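Long-range contacts in tubulin binding cofactor C (Leishmania major, PDB 5AJ8), which probably acts as a chaperone in tubulin folding, this chain being its C-terminal domain, a parallel beta-helix that in relatives promotes GTP hydrolysis by tubulin: residues A38-P43 against R162-V167; G46-S51 against H63-K68; P83-C88 against V137-F142. The protein carries 1 engineered substitution. One frame throughout, in Å; residues are numbered along the deposited sequence. Where two conformers were deposited one is given.

How the contacts relate
Contacts 2 and 3 lie in the same parallel sheet of the beta-helix, where strands 64-68 and 84-86 are neighbours; contact 1 belongs to the other sheet, on the far side of the chain's centre and about 17 Å from contact 2, centre to centre. Contact 2 is a regular ladder inside the sheet; contact 3 is a shorter pairing at one edge of it. In contact 2 four aliphatic side chains face inward and mostly polar ones outward; in contact 3 the division is less clean, D141 sharing the face of buried I85. L67 N to I84 O (2.9 Å, probably a hydrogen bond) joins them. Contact 1, mostly buried, is made by side chains, a C-terminal loop bonding to one tyrosine hydroxyl.

Contact 1: residues A38-P43 against R162-V167; sequences AIYCLP and RASTTV
The Y40 ring and the R162 guanidinium meet at their polar ends, with their planes 35° apart. At the edge of the ring, in its plane, sits water 1; the same water lies at the guanidinium edge, and Y40 OH is also close to the guanidinium plane. T166 approaches the ring obliquely, its CB 4.2 Å from the ring centroid in an off-centre CH-pi contact, while T166 CG2 runs past Y40 CE2. Two more rings pack on Y40: Y59, nearly parallel to it, and W99, more steeply tilted.

In this parallel beta-helix Y40 belongs to strand 38-41, and residues 162-167 form an irregular loop laid across that sheet after its last strand, 153-155. The loop is also tied to neighbouring strands, through R162 O to the hydroxyl of Y59 and R162 N to that of Y76.

Three hydrogen bonds grip the tyrosine hydroxyl. R162 NH1 donates to Y40 OH over 3.0 Å in an almost straight bond, 170° at the hydrogen. The R162 chain, extended from CG to NE, runs at about a right angle to the tyrosine and brings its guanidinium to the hydroxyl. S164 OG is hydrogen-bonded to Y40 OH at 2.7 Å, and either hydroxyl could be the donor. Water 1 is 2.6 Å from Y40 OH and accepts from R162 NH2; arginine, serine and water together hold the phenol end. The arginine's charge would probably polarise the hydroxyl. A38 CB approaches R162 NH2 obliquely, at 4.1 Å.

A chi1 of 175° turns S164 OG away from the backbone N and toward Y40; the same oxygen closes an ST turn, T166 N donating to S164 OG over 3.2 Å.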
ATOM      1  N   ALA A  38       7.981  -7.719   3.138  1.00 15.39           N
ATOM      2  CA  ALA A  38       7.657  -6.682   2.201  1.00 14.26           C
ATOM      3  C   ALA A  38       6.449  -7.151   1.428  1.00 14.10           C
ATOM      4  O   ALA A  38       6.370  -8.323   1.029  1.00 15.23           O
ATOM      5  CB  ALA A  38       8.827  -6.427   1.260  1.00 14.22           C
ATOM      6  N   ILE A  39       5.515  -6.242   1.197  1.00 13.37           N
ATOM      7  CA  ILE A  39       4.277  -6.564   0.493  1.00 12.93           C
ATOM      8  C   ILE A  39       4.165  -5.652  -0.726  1.00 11.88           C
ATOM      9  O   ILE A  39       4.063  -4.451  -0.587  1.00 11.06           O
ATOM     10  CB  ILE A  39       3.059  -6.390   1.426  1.00 13.36           C
ATOM     11  CG1 ILE A  39       3.210  -7.267   2.668  1.00 14.24           C
ATOM     12  CG2 ILE A  39       1.764  -6.729   0.699  1.00 13.92           C
ATOM     13  CD1 ILE A  39       2.079  -7.088   3.666  1.00 14.52           C
ATOM     14  N   TYR A  40       4.203  -6.240  -1.915  1.00 11.80           N
ATOM     15  CA  TYR A  40       4.178  -5.500  -3.175  1.00 11.01           C
ATOM     16  C   TYR A  40       2.835  -5.716  -3.859  1.00 11.03           C
ATOM     17  O   TYR A  40       2.543  -6.845  -4.275  1.00 11.40           O
ATOM     18  CB  TYR A  40       5.304  -6.009  -4.064  1.00 11.05           C
ATOM     19  CG  TYR A  40       6.668  -5.772  -3.489  1.00 10.76           C
ATOM     20  CD1 TYR A  40       7.242  -4.519  -3.544  1.00 10.14           C
ATOM     21  CD2 TYR A  40       7.389  -6.803  -2.898  1.00 10.87           C
ATOM     22  CE1 TYR A  40       8.483  -4.297  -3.020  1.00 10.04           C
ATOM     23  CE2 TYR A  40       8.640  -6.591  -2.389  1.00 10.78           C
ATOM     24  CZ  TYR A  40       9.177  -5.338  -2.439  1.00 10.33           C
ATOM     25  OH  TYR A  40      10.423  -5.118  -1.946  1.00 10.47           O
ATOM     26  N   CYS A  41       2.014  -4.663  -3.936  1.00 10.87           N
ATOM     27  CA  CYS A  41       0.710  -4.726  -4.586  1.00 11.43           C
ATOM     28  C   CYS A  41       0.665  -3.972  -5.923  1.00 11.76           C
ATOM     29  O   CYS A  41       0.977  -2.779  -6.000  1.00 11.17           O
ATOM     30  CB  CYS A  41      -0.401  -4.161  -3.706  1.00 11.96           C
ATOM     31  SG  CYS A  41      -0.396  -4.693  -1.973  1.00 13.39           S
ATOM     32  N   LEU A  42       0.241  -4.672  -6.966  1.00 11.65           N
ATOM     33  CA  LEU A  42      -0.161  -4.011  -8.189  1.00 12.15           C
ATOM     34  C   LEU A  42      -1.398  -3.138  -7.846  1.00 11.85           C
ATOM     35  O   LEU A  42      -2.074  -3.375  -6.847  1.00 11.97           O
ATOM     36  CB  LEU A  42      -0.465  -5.031  -9.283  1.00 12.92           C
ATOM     37  CG  LEU A  42       0.680  -5.967  -9.692  1.00 14.05           C
ATOM     38  CD1 LEU A  42       0.254  -6.911 -10.802  1.00 14.95           C
ATOM     39  CD2 LEU A  42       1.929  -5.187 -10.105  1.00 14.31           C
ATOM     40  N   PRO A  43      -1.654  -2.088  -8.638  1.00 11.23           N
ATOM     41  CA  PRO A  43      -2.773  -1.194  -8.304  1.00 11.07           C
ATOM     42  C   PRO A  43      -4.099  -1.930  -8.115  1.00 10.91           C
ATOM     43  O   PRO A  43      -4.429  -2.760  -8.921  1.00 11.67           O
ATOM     44  CB  PRO A  43      -2.814  -0.221  -9.504  1.00 10.99           C
ATOM     45  CG  PRO A  43      -1.398  -0.198 -10.005  1.00 10.87           C
ATOM     46  CD  PRO A  43      -0.888  -1.595  -9.799  1.00 11.30           C
ATOM     47  N   ARG A 162      12.579   3.475   1.129  1.00 14.82           N
ATOM     48  CA  ARG A 162      13.145   2.212   0.648  1.00 15.28           C
ATOM     49  C   ARG A 162      12.729   2.030  -0.816  1.00 14.15           C
ATOM     50  O   ARG A 162      11.603   1.655  -1.105  1.00 13.45           O
ATOM     51  CB  ARG A 162      12.652   1.069   1.508  1.00 14.39           C
ATOM     52  CG  ARG A 162      13.116  -0.327   1.133  1.00 14.33           C
ATOM     53  CD  ARG A 162      12.332  -1.280   2.039  1.00 14.13           C
ATOM     54  NE  ARG A 162      12.690  -2.685   1.904  1.00 14.87           N
ATOM     55  CZ  ARG A 162      12.158  -3.539   1.034  1.00 15.35           C
ATOM     56  NH1 ARG A 162      11.249  -3.141   0.123  1.00 13.72           N
ATOM     57  NH2 ARG A 162      12.580  -4.806   1.062  1.00 15.13           N
ATOM     58  N   ALA A 163      13.659   2.330  -1.712  1.00 13.94           N
ATOM     59  CA  ALA A 163      13.411   2.309  -3.153  1.00 14.17           C
ATOM     60  C   ALA A 163      13.641   0.895  -3.690  1.00 13.87           C
ATOM     61  O   ALA A 163      14.744   0.541  -4.054  1.00 16.20           O
ATOM     62  CB  ALA A 163      14.326   3.319  -3.845  1.00 14.69           C
ATOM     63  N   SER A 164      12.601   0.071  -3.693  1.00 13.22           N
ATOM     64  CA  SER A 164      12.740  -1.353  -4.010  1.00 13.10           C
ATOM     65  C   SER A 164      12.800  -1.582  -5.538  1.00 13.68           C
ATOM     66  O   SER A 164      11.931  -1.085  -6.294  1.00 12.17           O
ATOM     67  CB  SER A 164      11.590  -2.153  -3.394  1.00 11.99           C
ATOM     68  OG  SER A 164      11.615  -3.519  -3.778  1.00 12.40           O
ATOM     69  N   THR A 165      13.802  -2.365  -5.958  1.00 14.27           N
ATOM     70  CA  THR A 165      13.930  -2.780  -7.349  1.00 15.64           C
ATOM     71  C   THR A 165      13.292  -4.134  -7.586  1.00 15.25           C
ATOM     72  O   THR A 165      13.359  -4.651  -8.679  1.00 15.67           O
ATOM     73  CB  THR A 165      15.398  -2.827  -7.794  1.00 17.69           C
ATOM     74  OG1 THR A 165      16.126  -3.726  -6.956  1.00 19.06           O
ATOM     75  CG2 THR A 165      16.042  -1.414  -7.723  1.00 17.94           C
ATOM     76  N   THR A 166      12.623  -4.684  -6.574  1.00 15.43           N
ATOM     77  CA  THR A 166      12.017  -6.011  -6.674  1.00 16.00           C
ATOM     78  C   THR A 166      10.993  -6.095  -7.817  1.00 15.91           C
ATOM     79  O   THR A 166      10.084  -5.279  -7.895  1.00 15.08           O
ATOM     80  CB  THR A 166      11.340  -6.432  -5.344  1.00 15.81           C
ATOM     81  OG1 THR A 166      12.333  -6.522  -4.302  1.00 16.66           O
ATOM     82  CG2 THR A 166      10.690  -7.784  -5.483  1.00 16.20           C
ATOM     83  N   VAL A 167      11.158  -7.085  -8.699  1.00 16.42           N
ATOM     84  CA  VAL A 167      10.185  -7.375  -9.742  1.00 17.48           C
ATOM     85  C   VAL A 167       8.996  -8.165  -9.156  1.00 16.81           C
ATOM     86  O   VAL A 167       9.182  -9.052  -8.316  1.00 16.36           O
ATOM     87  CB  VAL A 167      10.827  -8.155 -10.911  1.00 20.55           C
ATOM     88  CG1 VAL A 167       9.789  -8.455 -11.995  1.00 21.07           C
ATOM     89  CG2 VAL A 167      12.002  -7.357 -11.490  1.00 22.12           C
TER
HETATM   90  O   HOH W   1      11.889  -6.975  -0.881  1.00 14.57           O

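Contact 2: residues G46-S51 against H63-K68; sequences GSAFLS and HQLRLK
A parallel strand pair, 47-51 beside 64-68, puts A48 level with L65, F49 with R66 and L50 with L67. A48 and L50 each use both backbone groups on strand 64-68: A48 N donates to Q64 O and A48 O accepts from R66 N, then L50 N donates to R66 O and L50 O accepts from K68 N, each over 2.9 Å. At the N-terminal end of the pair, H63 N adds a bond to G46 O, and the H63 ring lies with one face against G46, whose N stands 3.6 Å above the ring plane over its centre. H63 NE2 is held by G124 O.

The pair lies within one sheet of the beta-helix, flanked by strands 28-35 and 84-86, and its A48, L50, L65 and L67 side chains are buried. L50 CD1 touches L65 CD1 at 3.7 Å, the two leucines crossing at a slant. L50 and L67 instead run side by side, with L50 CB 3.9 Å from L67 CD2.

On the other face F49 lies alongside R66 and K68. With CG anti to the backbone N (chi1 -174°), the F49 ring reaches over to strand 64-68, and F49 CE1 rests 3.6 Å from R66 CG. F49 CZ approaches K68 CB at 4.0 Å. Beyond these methylenes R66 NH2 forms a salt bridge to E86 OE1, in one of the two conformers of that glutamate.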
ATOM      1  N   GLY A  46     -10.103  -0.420  -6.124  1.00 13.85           N
ATOM      2  CA  GLY A  46     -11.063  -0.549  -5.010  1.00 14.46           C
ATOM      3  C   GLY A  46     -10.324  -0.356  -3.692  1.00 14.68           C
ATOM      4  O   GLY A  46      -9.277   0.280  -3.656  1.00 13.63           O
ATOM      5  N   SER A  47     -10.871  -0.872  -2.602  1.00 16.35           N
ATOM      6  CA  SER A  47     -10.275  -0.636  -1.315  1.00 17.48           C
ATOM      7  C   SER A  47      -9.261  -1.717  -0.918  1.00 15.65           C
ATOM      8  O   SER A  47      -9.330  -2.854  -1.361  1.00 16.84           O
ATOM      9  CB  SER A  47     -11.338  -0.432  -0.232  1.00 21.11           C
ATOM     10  OG  SER A  47     -12.256  -1.485  -0.212  1.00 29.39           O
ATOM     11  N   ALA A  48      -8.308  -1.301  -0.091  1.00 13.34           N
ATOM     12  CA  ALA A  48      -7.323  -2.167   0.536  1.00 12.49           C
ATOM     13  C   ALA A  48      -7.465  -1.988   2.048  1.00 12.77           C
ATOM     14  O   ALA A  48      -7.474  -0.868   2.545  1.00 12.01           O
ATOM     15  CB  ALA A  48      -5.929  -1.789   0.085  1.00 11.11           C
ATOM     16  N   PHE A  49      -7.623  -3.095   2.754  1.00 13.99           N
ATOM     17  CA  PHE A  49      -7.771  -3.111   4.204  1.00 15.49           C
ATOM     18  C   PHE A  49      -6.686  -4.001   4.799  1.00 14.95           C
ATOM     19  O   PHE A  49      -6.599  -5.169   4.448  1.00 16.19           O
ATOM     20  CB  PHE A  49      -9.149  -3.618   4.568  1.00 18.46           C
ATOM     21  CG  PHE A  49      -9.457  -3.541   6.036  1.00 24.85           C
ATOM     22  CD1 PHE A  49      -9.974  -2.390   6.598  1.00 31.01           C
ATOM     23  CD2 PHE A  49      -9.256  -4.636   6.848  1.00 31.91           C
ATOM     24  CE1 PHE A  49     -10.274  -2.333   7.953  1.00 37.18           C
ATOM     25  CE2 PHE A  49      -9.555  -4.587   8.196  1.00 38.04           C
ATOM     26  CZ  PHE A  49     -10.055  -3.435   8.752  1.00 33.43           C
ATOM     27  N   LEU A  50      -5.817  -3.429   5.634  1.00 14.07           N
ATOM     28  CA  LEU A  50      -4.812  -4.200   6.367  1.00 13.93           C
ATOM     29  C   LEU A  50      -5.186  -4.239   7.863  1.00 14.55           C
ATOM     30  O   LEU A  50      -5.537  -3.210   8.442  1.00 12.98           O
ATOM     31  CB  LEU A  50      -3.425  -3.599   6.198  1.00 13.14           C
ATOM     32  CG  LEU A  50      -2.787  -3.633   4.798  1.00 13.78           C
ATOM     33  CD1 LEU A  50      -3.286  -2.498   3.910  1.00 13.27           C
ATOM     34  CD2 LEU A  50      -1.274  -3.562   4.916  1.00 13.91           C
ATOM     35  N   SER A  51      -5.101  -5.422   8.468  1.00 14.74           N
ATOM     36  CA  SER A  51      -5.344  -5.555   9.889  1.00 16.90           C
ATOM     37  C   SER A  51      -4.322  -6.458  10.576  1.00 15.46           C
ATOM     38  O   SER A  51      -3.877  -7.460  10.028  1.00 15.45           O
ATOM     39  CB  SER A  51      -6.756  -6.097  10.142  1.00 19.54           C
ATOM     40  OG  SER A  51      -6.923  -7.306   9.434  1.00 21.85           O
ATOM     41  N   HIS A  63      -8.026   2.849  -4.290  1.00  9.67           N
ATOM     42  CA  HIS A  63      -9.030   3.917  -4.174  1.00 10.13           C
ATOM     43  C   HIS A  63      -9.254   4.382  -2.732  1.00 10.12           C
ATOM     44  O   HIS A  63      -9.373   5.610  -2.447  1.00 10.41           O
ATOM     45  CB  HIS A  63     -10.360   3.427  -4.721  1.00 10.25           C
ATOM     46  CG  HIS A  63     -10.353   3.183  -6.173  1.00 10.67           C
ATOM     47  ND1 HIS A  63     -11.507   2.928  -6.887  1.00 11.97           N
ATOM     48  CD2 HIS A  63      -9.338   3.135  -7.064  1.00 10.77           C
ATOM     49  CE1 HIS A  63     -11.195   2.716  -8.152  1.00 11.80           C
ATOM     50  NE2 HIS A  63      -9.886   2.839  -8.284  1.00 11.16           N
ATOM     51  N   GLN A  64      -9.326   3.400  -1.821  1.00 10.66           N
ATOM     52  CA  GLN A  64      -9.384   3.644  -0.381  1.00 10.45           C
ATOM     53  C   GLN A  64      -8.402   2.737   0.345  1.00 10.31           C
ATOM     54  O   GLN A  64      -8.190   1.609  -0.081  1.00 10.41           O
ATOM     55  CB  GLN A  64     -10.783   3.410   0.153  1.00 11.05           C
ATOM     56  CG  GLN A  64     -11.852   4.289  -0.471  1.00 12.24           C
ATOM     57  CD  GLN A  64     -12.531   3.650  -1.660  1.00 12.85           C
ATOM     58  OE1 GLN A  64     -12.420   2.459  -1.883  1.00 13.51           O
ATOM     59  NE2 GLN A  64     -13.196   4.457  -2.456  1.00 14.72           N
ATOM     60  N   LEU A  65      -7.798   3.246   1.418  1.00  9.88           N
ATOM     61  CA  LEU A  65      -6.849   2.501   2.220  1.00 10.69           C
ATOM     62  C   LEU A  65      -7.247   2.605   3.686  1.00 11.76           C
ATOM     63  O   LEU A  65      -7.423   3.699   4.203  1.00 11.31           O
ATOM     64  CB  LEU A  65      -5.421   3.012   2.039  1.00 10.44           C
ATOM     65  CG  LEU A  65      -4.310   2.323   2.847  1.00 11.22           C
ATOM     66  CD1 LEU A  65      -4.264   0.832   2.602  1.00 11.64           C
ATOM     67  CD2 LEU A  65      -2.940   2.922   2.546  1.00 12.23           C
ATOM     68  N   ARG A  66      -7.438   1.466   4.334  1.00 12.12           N
ATOM     69  CA  ARG A  66      -7.717   1.462   5.768  1.00 13.78           C
ATOM     70  C   ARG A  66      -6.836   0.463   6.512  1.00 13.17           C
ATOM     71  O   ARG A  66      -6.676  -0.679   6.099  1.00 12.51           O
ATOM     72  CB  ARG A  66      -9.195   1.191   6.040  1.00 15.01           C
ATOM     73  CG  ARG A  66      -9.530   1.205   7.530  1.00 17.66           C
ATOM     74  CD  ARG A  66     -10.942   1.695   7.804  1.00 20.50           C
ATOM     75  NE  ARG A  66     -11.263   1.776   9.239  1.00 21.78           N
ATOM     76  CZ  ARG A  66     -12.348   2.383   9.724  1.00 25.49           C
ATOM     77  NH1 ARG A  66     -13.212   2.999   8.912  1.00 26.97           N
ATOM     78  NH2 ARG A  66     -12.591   2.371  11.017  1.00 26.96           N
ATOM     79  N   LEU A  67      -6.282   0.903   7.622  1.00 13.53           N
ATOM     80  CA  LEU A  67      -5.440   0.044   8.457  1.00 14.87           C
ATOM     81  C   LEU A  67      -5.964  -0.008   9.901  1.00 15.28           C
ATOM     82  O   LEU A  67      -6.321   1.015  10.480  1.00 17.48           O
ATOM     83  CB  LEU A  67      -3.993   0.512   8.437  1.00 14.84           C
ATOM     84  CG  LEU A  67      -3.293   0.418   7.075  1.00 16.32           C
ATOM     85  CD1 LEU A  67      -3.186   1.792   6.457  1.00 16.59           C
ATOM     86  CD2 LEU A  67      -1.910  -0.170   7.229  1.00 18.30           C
ATOM     87  N   LYS A  68      -5.995  -1.206  10.469  1.00 15.41           N
ATOM     88  CA  LYS A  68      -6.493  -1.398  11.825  1.00 16.31           C
ATOM     89  C   LYS A  68      -5.552  -2.319  12.597  1.00 14.40           C
ATOM     90  O   LYS A  68      -5.207  -3.384  12.126  1.00 13.78           O
ATOM     91  CB  LYS A  68      -7.897  -1.995  11.829  1.00 17.86           C
ATOM     92  CG  LYS A  68      -8.428  -2.243  13.227  1.00 22.94           C
ATOM     93  CD  LYS A  68      -9.906  -2.579  13.247  1.00 29.79           C
ATOM     94  CE  LYS A  68     -10.397  -2.689  14.681  1.00 34.78           C
ATOM     95  NZ  LYS A  68     -11.812  -3.150  14.715  1.00 41.44           N
TER

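Contact 3: residues P83-C88 against V137-F142; sequences PIIEEC and VKVDDF
I85 packs between V139 and D141 along almost its whole side chain. From CB its two branches part: CG2 turns to V139, 4.1 Å from V139 CG1, while CG1 takes the place between backbone N and carbonyl carbon (chi1 61°). There I85 CG1 meets two residues, D141 CB at 3.7 Å and V139 CG1 at 4.0 Å. At the tip I85 CD1 continues along the aspartate, 3.9 Å from D141 CG. V139 crosses the isoleucine at about a right angle and D141 at a slant, and W153 of the opposite sheet touches all three from within the helix.

The backbones beneath pair as parallel strands, I84 level with D140. D140 N donates to P83 O over 2.8 Å, nearly in line with the carbonyl. The return bond is less regular: I85 N reaches D140 O at 3.1 Å from well above the carbonyl plane, 46° out of it. F142 N also makes a weak bond to D140 O, around an inverse gamma turn centred on D141. Strand 140-141 is an edge strand of its sheet of the beta-helix, added beside 84-86 after a long excursion of the chain that includes two helices.

On the more exposed face I84 and D140 lie side by side, I84 CG1 near D140 OD2. F142 swings its ring back over strand 84-86, where F142 CD1 rests 3.5 Å from I84 CG2; R66 of the next strand packs against the same phenylalanine. The D141 carboxylate is divided between partners. OD2 bonds to S150 OG, and D141 OD1 accepts from water 3 at 2.9 Å, a water that in turn accepts from C88 N.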
ATOM      1  N   PRO A  83      -5.826   7.984   3.445  1.00 10.66           N
ATOM      2  CA  PRO A  83      -5.767   6.750   4.240  1.00 10.40           C
ATOM      3  C   PRO A  83      -6.306   6.945   5.647  1.00 11.06           C
ATOM      4  O   PRO A  83      -6.119   8.024   6.236  1.00 10.67           O
ATOM      5  CB  PRO A  83      -4.268   6.426   4.264  1.00 10.37           C
ATOM      6  CG  PRO A  83      -3.731   7.044   3.005  1.00 10.64           C
ATOM      7  CD  PRO A  83      -4.528   8.301   2.826  1.00 10.76           C
ATOM      8  N   ILE A  84      -7.022   5.944   6.155  1.00 11.71           N
ATOM      9  CA  ILE A  84      -7.575   5.959   7.512  1.00 13.00           C
ATOM     10  C   ILE A  84      -6.808   4.940   8.355  1.00 12.73           C
ATOM     11  O   ILE A  84      -6.642   3.791   7.938  1.00 11.22           O
ATOM     12  CB  ILE A  84      -9.087   5.601   7.522  1.00 15.63           C
ATOM     13  CG1 ILE A  84      -9.895   6.645   6.738  1.00 17.67           C
ATOM     14  CG2 ILE A  84      -9.615   5.532   8.942  1.00 18.75           C
ATOM     15  CD1 ILE A  84     -11.372   6.330   6.568  1.00 19.36           C
ATOM     16  N   ILE A  85      -6.379   5.336   9.548  1.00 12.18           N
ATOM     17  CA  ILE A  85      -5.838   4.370  10.500  1.00 13.03           C
ATOM     18  C   ILE A  85      -6.656   4.329  11.780  1.00 13.31           C
ATOM     19  O   ILE A  85      -7.375   5.276  12.108  1.00 13.10           O
ATOM     20  CB  ILE A  85      -4.357   4.624  10.826  1.00 13.66           C
ATOM     21  CG1 ILE A  85      -4.132   5.997  11.458  1.00 14.39           C
ATOM     22  CG2 ILE A  85      -3.521   4.492   9.572  1.00 12.72           C
ATOM     23  CD1 ILE A  85      -2.714   6.199  11.965  1.00 15.31           C
ATOM     24  N   GLU A  86      -6.550   3.204  12.474  0.70 13.35           N
ATOM     25  CA  GLU A  86      -7.304   2.940  13.684  0.70 14.31           C
ATOM     26  C   GLU A  86      -6.540   1.951  14.560  0.70 14.50           C
ATOM     27  O   GLU A  86      -6.224   0.849  14.112  0.70 13.72           O
ATOM     28  CB  GLU A  86      -8.665   2.342  13.341  0.70 15.07           C
ATOM     29  CG  GLU A  86      -9.553   2.139  14.548  0.70 16.38           C
ATOM     30  CD  GLU A  86     -10.856   1.416  14.249  0.70 17.87           C
ATOM     31  OE1 GLU A  86     -11.104   1.033  13.075  0.70 18.57           O
ATOM     32  OE2 GLU A  86     -11.646   1.243  15.214  0.70 19.12           O
ATOM     33  N   GLU A  87      -6.248   2.337  15.803  1.00 15.19           N
ATOM     34  CA  GLU A  87      -5.428   1.505  16.691  1.00 16.30           C
ATOM     35  C   GLU A  87      -4.094   1.107  16.010  1.00 15.28           C
ATOM     36  O   GLU A  87      -3.703  -0.060  16.024  1.00 16.07           O
ATOM     37  CB  GLU A  87      -6.234   0.282  17.153  1.00 19.01           C
ATOM     38  CG  GLU A  87      -7.285   0.641  18.210  1.00 25.24           C
ATOM     39  CD  GLU A  87      -8.440  -0.354  18.325  1.00 33.73           C
ATOM     40  OE1 GLU A  87      -8.378  -1.471  17.766  1.00 46.74           O
ATOM     41  OE2 GLU A  87      -9.449  -0.005  18.972  1.00 44.10           O
ATOM     42  N   CYS A  88      -3.436   2.091  15.384  1.00 13.94           N
ATOM     43  CA  CYS A  88      -2.144   1.898  14.731  1.00 13.45           C
ATOM     44  C   CYS A  88      -1.107   2.772  15.402  1.00 13.85           C
ATOM     45  O   CYS A  88      -1.436   3.780  16.026  1.00 13.25           O
ATOM     46  CB  CYS A  88      -2.213   2.218  13.241  1.00 11.86           C
ATOM     47  SG  CYS A  88      -3.258   1.124  12.270  1.00 12.01           S
ATOM     48  N   VAL A 137       0.667  12.059   2.241  1.00 15.91           N
ATOM     49  CA  VAL A 137       1.175  12.943   3.297  1.00 16.92           C
ATOM     50  C   VAL A 137       0.074  13.308   4.295  1.00 17.74           C
ATOM     51  O   VAL A 137       0.361  13.857   5.316  1.00 16.97           O
ATOM     52  CB  VAL A 137       1.870  14.238   2.783  1.00 18.49           C
ATOM     53  CG1 VAL A 137       2.963  13.905   1.773  1.00 20.00           C
ATOM     54  CG2 VAL A 137       0.863  15.230   2.201  1.00 18.87           C
ATOM     55  N   LYS A 138      -1.181  12.996   3.987  1.00 20.38           N
ATOM     56  CA  LYS A 138      -2.269  13.270   4.908  1.00 20.86           C
ATOM     57  C   LYS A 138      -2.924  11.942   5.305  1.00 18.79           C
ATOM     58  O   LYS A 138      -3.272  11.141   4.460  1.00 25.47           O
ATOM     59  CB  LYS A 138      -3.265  14.274   4.340  1.00 23.63           C
ATOM     60  CG  LYS A 138      -4.474  14.498   5.247  1.00 29.12           C
ATOM     61  CD  LYS A 138      -5.139  15.844   5.004  1.00 34.25           C
ATOM     62  CE  LYS A 138      -5.884  16.359   6.230  1.00 41.33           C
ATOM     63  NZ  LYS A 138      -7.359  16.129   6.191  1.00 44.44           N
ATOM     64  N   VAL A 139      -3.003  11.690   6.603  1.00 15.79           N
ATOM     65  CA  VAL A 139      -3.523  10.426   7.123  1.00 14.68           C
ATOM     66  C   VAL A 139      -4.588  10.766   8.141  1.00 13.30           C
ATOM     67  O   VAL A 139      -4.468  11.754   8.863  1.00 14.91           O
ATOM     68  CB  VAL A 139      -2.394   9.567   7.741  1.00 14.19           C
ATOM     69  CG1 VAL A 139      -2.949   8.362   8.487  1.00 14.19           C
ATOM     70  CG2 VAL A 139      -1.413   9.133   6.652  1.00 14.34           C
ATOM     71  N   ASP A 140      -5.648   9.974   8.163  1.00 12.30           N
ATOM     72  CA  ASP A 140      -6.844  10.255   8.964  1.00 12.46           C
ATOM     73  C   ASP A 140      -6.857   9.306  10.146  1.00 12.19           C
ATOM     74  O   ASP A 140      -7.401   8.216  10.078  1.00 11.45           O
ATOM     75  CB  ASP A 140      -8.095  10.073   8.081  1.00 12.11           C
ATOM     76  CG  ASP A 140      -9.433  10.314   8.812  1.00 13.08           C
ATOM     77  OD1 ASP A 140      -9.458  10.774   9.976  1.00 12.70           O
ATOM     78  OD2 ASP A 140     -10.488  10.076   8.145  1.00 13.00           O
ATOM     79  N   ASP A 141      -6.242   9.735  11.241  1.00 13.27           N
ATOM     80  CA  ASP A 141      -6.199   8.947  12.454  1.00 13.94           C
ATOM     81  C   ASP A 141      -7.400   9.448  13.261  1.00 14.23           C
ATOM     82  O   ASP A 141      -7.265  10.222  14.190  1.00 13.86           O
ATOM     83  CB  ASP A 141      -4.870   9.158  13.157  1.00 14.80           C
ATOM     84  CG  ASP A 141      -4.737   8.359  14.436  1.00 16.47           C
ATOM     85  OD1 ASP A 141      -5.634   7.534  14.740  1.00 17.27           O
ATOM     86  OD2 ASP A 141      -3.710   8.547  15.129  1.00 17.26           O
ATOM     87  N   PHE A 142      -8.578   8.998  12.848  1.00 15.20           N
ATOM     88  CA  PHE A 142      -9.853   9.631  13.242  1.00 16.42           C
ATOM     89  C   PHE A 142     -10.200   9.487  14.729  1.00 17.15           C
ATOM     90  O   PHE A 142     -10.908  10.319  15.259  1.00 18.17           O
ATOM     91  CB  PHE A 142     -11.004   9.124  12.379  1.00 16.50           C
ATOM     92  CG  PHE A 142     -11.411   7.699  12.659  1.00 17.19           C
ATOM     93  CD1 PHE A 142     -10.796   6.644  12.006  1.00 17.08           C
ATOM     94  CD2 PHE A 142     -12.445   7.421  13.540  1.00 17.34           C
ATOM     95  CE1 PHE A 142     -11.175   5.336  12.251  1.00 17.36           C
ATOM     96  CE2 PHE A 142     -12.820   6.120  13.801  1.00 17.98           C
ATOM     97  CZ  PHE A 142     -12.186   5.073  13.156  1.00 17.94           C
TER
HETATM   98  O   HOH W   2      -7.768   6.338  14.741  1.00 11.22           O
HETATM   99  O   HOH W   3      -4.285   4.980  15.232  1.00 19.71           O